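Local atomic coordinates of choline binding protein PCPA (Streptococcus pneumoniae, PDB entry 4CP6), a protein that probably attaches to choline on the pneumococcal cell surface and displays a leucine-rich-repeat region there, and is studied as a vaccine antigen. Residues E129-R134 and I144-S149; E176-E181 and L192-S197. One frame throughout, in Å; residues are numbered along the deposited sequence. Where two conformers were deposited one is given.

Contact 1. Residues E129-R134 and I144-S149; sequences EKIEDR and IELPAS
Glu129 and Ser149 meet through backbone rather than side chains: the carbonyl oxygen Ser149 O lies 3.7 Å from Glu129 CA, a van der Waals contact. Each of the two residues gives up about 35 Å² of surface here, the largest shares in this contact, and their CA atoms stand 5.5 Å apart. The carboxylate of Glu129 leads the other way, because the chain is extended through CB and CG (chi1 -180°, chi2 -178°), carrying the charged end away from residues 144-149. There OE1 makes a long, weak ion pair with Lys105. Serine suits its position by being small and able to donate. Its hydroxyl is engaged by backbone carbonyls that precede Glu129, the single proton being shared between Leu128 O, the stronger partner, and Ser126 O, so it ties down the turn that leads into strand 130-131.

The setting is a leucine-rich-repeat solenoid, in which the chain winds in coils and short strands stack in ladders along its length. Strand 130-131 belongs to one ladder, beside 106-107 and 152-153; strand 143-146 belongs to another, between 119-122 and 166-169. The two segments therefore face each other across the interior, where Ile131 and Leu146, both buried and wholly apolar, suit their places. Their CA atoms are 10.0 Å apart, a gap that two branched side chains just bridge: Ile131 CD1 reaches Leu146 CD2 at 3.7 Å. Ile131 sends its longer branch across, CG1 lying anti to the carbonyl carbon (chi1 -67°) and CD1 continuing outward, while CG2 stays farther back. The two chains meet at a slant, end methyl to end methyl. Leu150 adds to the packing round Ile131, and Ile153 and Phe169 to that round Leu146.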
loop_
_atom_site.group_PDB
_atom_site.type_symbol
_atom_site.label_atom_id
_atom_site.label_comp_id
_atom_site.label_asym_id
_atom_site.label_seq_id
_atom_site.Cartn_x
_atom_site.Cartn_y
_atom_site.Cartn_z
ATOM N N GLU A 129 7.167 -3.505 22.018
ATOM C CA GLU A 129 7.277 -2.105 21.606
ATOM C C GLU A 129 7.384 -1.957 20.086
ATOM O O GLU A 129 6.895 -0.941 19.549
ATOM C CB GLU A 129 8.511 -1.491 22.289
ATOM C CG GLU A 129 8.777 -0.025 21.979
ATOM C CD GLU A 129 10.027 0.505 22.648
ATOM O OE1 GLU A 129 10.006 0.678 23.888
ATOM O OE2 GLU A 129 11.038 0.709 21.940
ATOM N N LYS A 130 8.061 -2.910 19.411
ATOM C CA LYS A 130 8.303 -2.774 17.974
ATOM C C LYS A 130 8.055 -4.095 17.257
ATOM O O LYS A 130 8.530 -5.135 17.717
ATOM C CB LYS A 130 9.790 -2.385 17.701
ATOM C CG LYS A 130 10.255 -1.032 18.257
ATOM C CD LYS A 130 11.738 -0.759 17.882
ATOM C CE LYS A 130 12.210 0.589 18.397
ATOM N NZ LYS A 130 13.637 0.850 18.002
ATOM N N ILE A 131 7.336 -4.037 16.134
ATOM C CA ILE A 131 7.182 -5.135 15.197
ATOM C C ILE A 131 7.956 -4.622 13.977
ATOM O O ILE A 131 7.532 -3.642 13.344
ATOM C CB ILE A 131 5.697 -5.424 14.853
ATOM C CG1 ILE A 131 4.943 -5.961 16.071
ATOM C CG2 ILE A 131 5.610 -6.422 13.669
ATOM C CD1 ILE A 131 3.409 -6.066 15.832
ATOM N N GLU A 132 9.083 -5.268 13.659
ATOM C CA GLU A 132 9.923 -4.814 12.568
ATOM C C GLU A 132 9.434 -5.294 11.209
ATOM O O GLU A 132 8.412 -5.980 11.101
ATOM C CB GLU A 132 11.393 -5.160 12.843
ATOM C CG GLU A 132 12.015 -4.216 13.881
ATOM C CD GLU A 132 12.195 -2.780 13.404
ATOM O OE1 GLU A 132 12.172 -2.555 12.172
ATOM O OE2 GLU A 132 12.426 -1.898 14.267
ATOM N N ASP A 133 10.140 -4.866 10.152
ATOM C CA ASP A 133 9.725 -5.069 8.789
ATOM C C ASP A 133 9.330 -6.473 8.461
ATOM O O ASP A 133 10.032 -7.415 8.826
ATOM C CB ASP A 133 10.811 -4.617 7.811
ATOM C CG ASP A 133 11.259 -3.176 7.972
ATOM O OD1 ASP A 133 10.612 -2.421 8.751
ATOM O OD2 ASP A 133 12.131 -2.748 7.207
ATOM N N ARG A 134 8.208 -6.620 7.757
ATOM C CA ARG A 134 7.784 -7.933 7.245
ATOM C C ARG A 134 7.665 -9.007 8.321
ATOM O O ARG A 134 7.800 -10.209 8.020
ATOM C CB ARG A 134 8.704 -8.377 6.075
ATOM C CG ARG A 134 8.558 -7.443 4.888
ATOM C CD ARG A 134 9.368 -7.874 3.673
ATOM N NE ARG A 134 9.081 -7.009 2.516
ATOM C CZ ARG A 134 8.041 -7.183 1.688
ATOM N NH1 ARG A 134 7.206 -8.215 1.854
ATOM N NH2 ARG A 134 7.839 -6.338 0.677
ATOM N N ILE A 144 -5.756 -10.759 15.223
ATOM C CA ILE A 144 -4.723 -10.338 16.157
ATOM C C ILE A 144 -5.162 -9.055 16.830
ATOM O O ILE A 144 -5.715 -8.157 16.173
ATOM C CB ILE A 144 -3.314 -10.183 15.474
ATOM C CG1 ILE A 144 -2.160 -10.060 16.513
ATOM C CG2 ILE A 144 -3.296 -8.981 14.477
ATOM C CD1 ILE A 144 -0.731 -10.102 15.911
ATOM N N GLU A 145 -4.926 -8.970 18.136
ATOM C CA GLU A 145 -5.179 -7.768 18.911
ATOM C C GLU A 145 -3.814 -7.313 19.408
ATOM O O GLU A 145 -3.177 -8.017 20.216
ATOM C CB GLU A 145 -6.099 -8.052 20.097
ATOM C CG GLU A 145 -6.377 -6.799 20.909
ATOM C CD GLU A 145 -7.428 -6.910 22.004
ATOM O OE1 GLU A 145 -8.274 -7.834 21.952
ATOM O OE2 GLU A 145 -7.454 -6.013 22.873
ATOM N N LEU A 146 -3.316 -6.165 18.883
ATOM C CA LEU A 146 -1.985 -5.682 19.217
ATOM C C LEU A 146 -1.974 -5.000 20.555
ATOM O O LEU A 146 -2.926 -4.265 20.864
ATOM C CB LEU A 146 -1.418 -4.818 18.082
ATOM C CG LEU A 146 -1.212 -5.625 16.790
ATOM C CD1 LEU A 146 -0.918 -4.726 15.607
ATOM C CD2 LEU A 146 -0.081 -6.648 16.940
ATOM N N PRO A 147 -0.958 -5.242 21.392
ATOM C CA PRO A 147 -0.999 -4.727 22.773
ATOM C C PRO A 147 -0.777 -3.235 22.845
ATOM O O PRO A 147 -0.214 -2.642 21.925
ATOM C CB PRO A 147 0.137 -5.483 23.463
ATOM C CG PRO A 147 1.119 -5.780 22.347
ATOM C CD PRO A 147 0.219 -6.105 21.166
ATOM N N ALA A 148 -1.165 -2.644 23.977
ATOM C CA ALA A 148 -1.039 -1.216 24.201
ATOM C C ALA A 148 0.392 -0.697 24.151
ATOM O O ALA A 148 0.638 0.444 23.766
ATOM C CB ALA A 148 -1.661 -0.864 25.552
ATOM N N SER A 149 1.375 -1.545 24.533
ATOM C CA SER A 149 2.770 -1.164 24.544
ATOM C C SER A 149 3.323 -0.918 23.135
ATOM O O SER A 149 4.353 -0.285 23.022
ATOM C CB SER A 149 3.580 -2.294 25.175
ATOM O OG SER A 149 3.270 -3.541 24.581
#

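Contact 2. Residues E176-E181 and L192-S197; sequences ELISHE and LTLPKS
With chi1 at -51° Ile178 turns CG1 opposite its own carbonyl carbon, and a nearly straight chi2 carries CD1 on toward Leu194, whose CG likewise sits beside the backbone N (chi1 -61°). The two branches end methyl to methyl, Ile178 CD1 being 3.8 Å from Leu194 CD2. Since the CA atoms of Ile178 and Leu194 are 9.7 Å apart, both chains must extend most of their length to meet, a span that the four-carbon side chains of isoleucine and leucine suit. Both are buried, and Leu201 touches each of them, so the pair is part of a wider apolar layer.

That layer is the inside of a leucine-rich-repeat coil. Strand 177-178 lies between 152-153 and 200-201 in one parallel ladder, whereas strand 191-194 pairs with 214-217 in a different sheet, and the isoleucine and leucine join the two across the interior. Where the chain leaves strand 191-194, Pro195 begins a turn that brings Ser197 back beside Glu176, their CA atoms 5.4 Å apart. Ser197 O approaches Glu176 CA at 3.6 Å and also lies 4.1 Å from both CB and CG of that residue, so the carbonyl rests against the aliphatic root of the glutamate.

Beyond this root the glutamate chain bends at chi2 (-87°), and its carboxylate leads away from the other segment, the side chain lying against Lys199 and Thr200. Ser197, small enough for this place, has one hydroxyl proton to give to the main chain: OG offers it mainly to Leu175 O, with Ser173 O as the second acceptor, two carbonyls of the turn just ahead of Glu176.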
loop_
_atom_site.group_PDB
_atom_site.type_symbol
_atom_site.label_atom_id
_atom_site.label_comp_id
_atom_site.label_asym_id
_atom_site.label_seq_id
_atom_site.Cartn_x
_atom_site.Cartn_y
_atom_site.Cartn_z
ATOM N N GLU A 176 2.418 4.792 17.468
ATOM C CA GLU A 176 2.683 6.127 16.968
ATOM C C GLU A 176 3.000 6.163 15.477
ATOM O O GLU A 176 2.788 7.209 14.838
ATOM C CB GLU A 176 3.820 6.735 17.821
ATOM C CG GLU A 176 4.149 8.187 17.547
ATOM C CD GLU A 176 5.156 8.432 16.438
ATOM O OE1 GLU A 176 5.857 7.478 16.032
ATOM O OE2 GLU A 176 5.203 9.584 15.948
ATOM N N LEU A 177 3.574 5.071 14.961
ATOM C CA LEU A 177 4.018 5.049 13.574
ATOM C C LEU A 177 3.671 3.719 12.946
ATOM O O LEU A 177 3.980 2.662 13.518
ATOM C CB LEU A 177 5.527 5.327 13.523
ATOM C CG LEU A 177 6.134 5.512 12.101
ATOM C CD1 LEU A 177 7.461 6.229 12.194
ATOM C CD2 LEU A 177 6.374 4.176 11.398
ATOM N N ILE A 178 3.061 3.764 11.757
ATOM C CA ILE A 178 2.750 2.560 10.967
ATOM C C ILE A 178 3.444 2.816 9.645
ATOM O O ILE A 178 3.112 3.783 8.947
ATOM C CB ILE A 178 1.251 2.293 10.772
ATOM C CG1 ILE A 178 0.502 2.339 12.110
ATOM C CG2 ILE A 178 1.088 0.948 10.069
ATOM C CD1 ILE A 178 -1.024 2.114 11.971
ATOM N N SER A 179 4.412 1.964 9.294
ATOM C CA SER A 179 5.255 2.160 8.133
ATOM C C SER A 179 4.628 1.769 6.778
ATOM O O SER A 179 3.543 1.191 6.688
ATOM C CB SER A 179 6.565 1.423 8.367
ATOM O OG SER A 179 7.564 1.832 7.453
ATOM N N HIS A 180 5.359 2.097 5.728
ATOM C CA HIS A 180 5.058 1.861 4.321
ATOM C C HIS A 180 4.487 0.459 4.107
ATOM O O HIS A 180 5.072 -0.539 4.541
ATOM C CB HIS A 180 6.392 2.008 3.551
ATOM C CG HIS A 180 6.391 1.846 2.055
ATOM N ND1 HIS A 180 6.978 0.746 1.441
ATOM C CD2 HIS A 180 6.010 2.727 1.103
ATOM C CE1 HIS A 180 6.898 0.984 0.129
ATOM N NE2 HIS A 180 6.341 2.170 -0.119
ATOM N N GLU A 181 3.343 0.370 3.412
ATOM C CA GLU A 181 2.731 -0.897 2.991
ATOM C C GLU A 181 2.475 -1.883 4.115
ATOM O O GLU A 181 2.318 -3.080 3.838
ATOM C CB GLU A 181 3.570 -1.561 1.875
ATOM C CG GLU A 181 3.682 -0.640 0.661
ATOM C CD GLU A 181 4.246 -1.214 -0.615
ATOM O OE1 GLU A 181 4.282 -2.455 -0.728
ATOM O OE2 GLU A 181 4.507 -0.427 -1.555
ATOM N N LEU A 192 -10.673 -1.156 9.903
ATOM C CA LEU A 192 -9.528 -0.888 10.755
ATOM C C LEU A 192 -9.817 0.421 11.474
ATOM O O LEU A 192 -10.386 1.319 10.858
ATOM C CB LEU A 192 -8.251 -0.742 9.864
ATOM C CG LEU A 192 -6.924 -0.491 10.558
ATOM C CD1 LEU A 192 -6.468 -1.730 11.337
ATOM C CD2 LEU A 192 -5.867 -0.088 9.563
ATOM N N THR A 193 -9.416 0.535 12.757
ATOM C CA THR A 193 -9.509 1.788 13.508
ATOM C C THR A 193 -8.126 2.198 13.949
ATOM O O THR A 193 -7.487 1.483 14.750
ATOM C CB THR A 193 -10.392 1.648 14.727
ATOM O OG1 THR A 193 -11.698 1.271 14.297
ATOM C CG2 THR A 193 -10.494 2.974 15.512
ATOM N N LEU A 194 -7.680 3.378 13.485
ATOM C CA LEU A 194 -6.383 3.894 13.899
ATOM C C LEU A 194 -6.485 4.497 15.306
ATOM O O LEU A 194 -7.296 5.399 15.531
ATOM C CB LEU A 194 -5.841 4.960 12.915
ATOM C CG LEU A 194 -5.615 4.498 11.473
ATOM C CD1 LEU A 194 -5.139 5.663 10.610
ATOM C CD2 LEU A 194 -4.585 3.365 11.417
ATOM N N PRO A 195 -5.610 4.090 16.226
ATOM C CA PRO A 195 -5.667 4.674 17.576
ATOM C C PRO A 195 -5.394 6.182 17.578
ATOM O O PRO A 195 -4.757 6.731 16.661
ATOM C CB PRO A 195 -4.585 3.918 18.351
ATOM C CG PRO A 195 -4.499 2.583 17.655
ATOM C CD PRO A 195 -4.689 2.937 16.170
ATOM N N LYS A 196 -5.838 6.845 18.654
ATOM C CA LYS A 196 -5.643 8.274 18.854
ATOM C C LYS A 196 -4.148 8.651 18.852
ATOM O O LYS A 196 -3.793 9.767 18.465
ATOM C CB LYS A 196 -6.296 8.663 20.202
ATOM C CG LYS A 196 -6.089 10.091 20.675
ATOM C CD LYS A 196 -6.684 10.320 22.085
ATOM C CE LYS A 196 -6.404 11.727 22.565
ATOM N NZ LYS A 196 -4.957 11.966 22.818
ATOM N N SER A 197 -3.272 7.722 19.259
ATOM C CA SER A 197 -1.844 8.000 19.355
ATOM C C SER A 197 -1.075 8.037 17.995
ATOM O O SER A 197 0.085 8.459 17.967
ATOM C CB SER A 197 -1.196 6.915 20.219
ATOM O OG SER A 197 -1.622 5.631 19.787
#

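Contact 1 comes first along the chain and contact 2 follows it in series, their centres 11 Å apart. Their nearest atoms stay about 5 Å from each other, and the contacts do not touch. What joins them is one ladder of strands: 130-131 of contact 1 and 177-178 of contact 2 both flank strand 152-153, pairing in parallel with it. Of their partner strands, 143-146 lies beside 119-122 and 166-169, and 191-194 beside 214-217. All four segments fall in one BspA-type leucine-rich-repeat region, and the same arrangement of isoleucine, leucine, glutamate and serine recurs, consistent with a solenoid built from repeated coils.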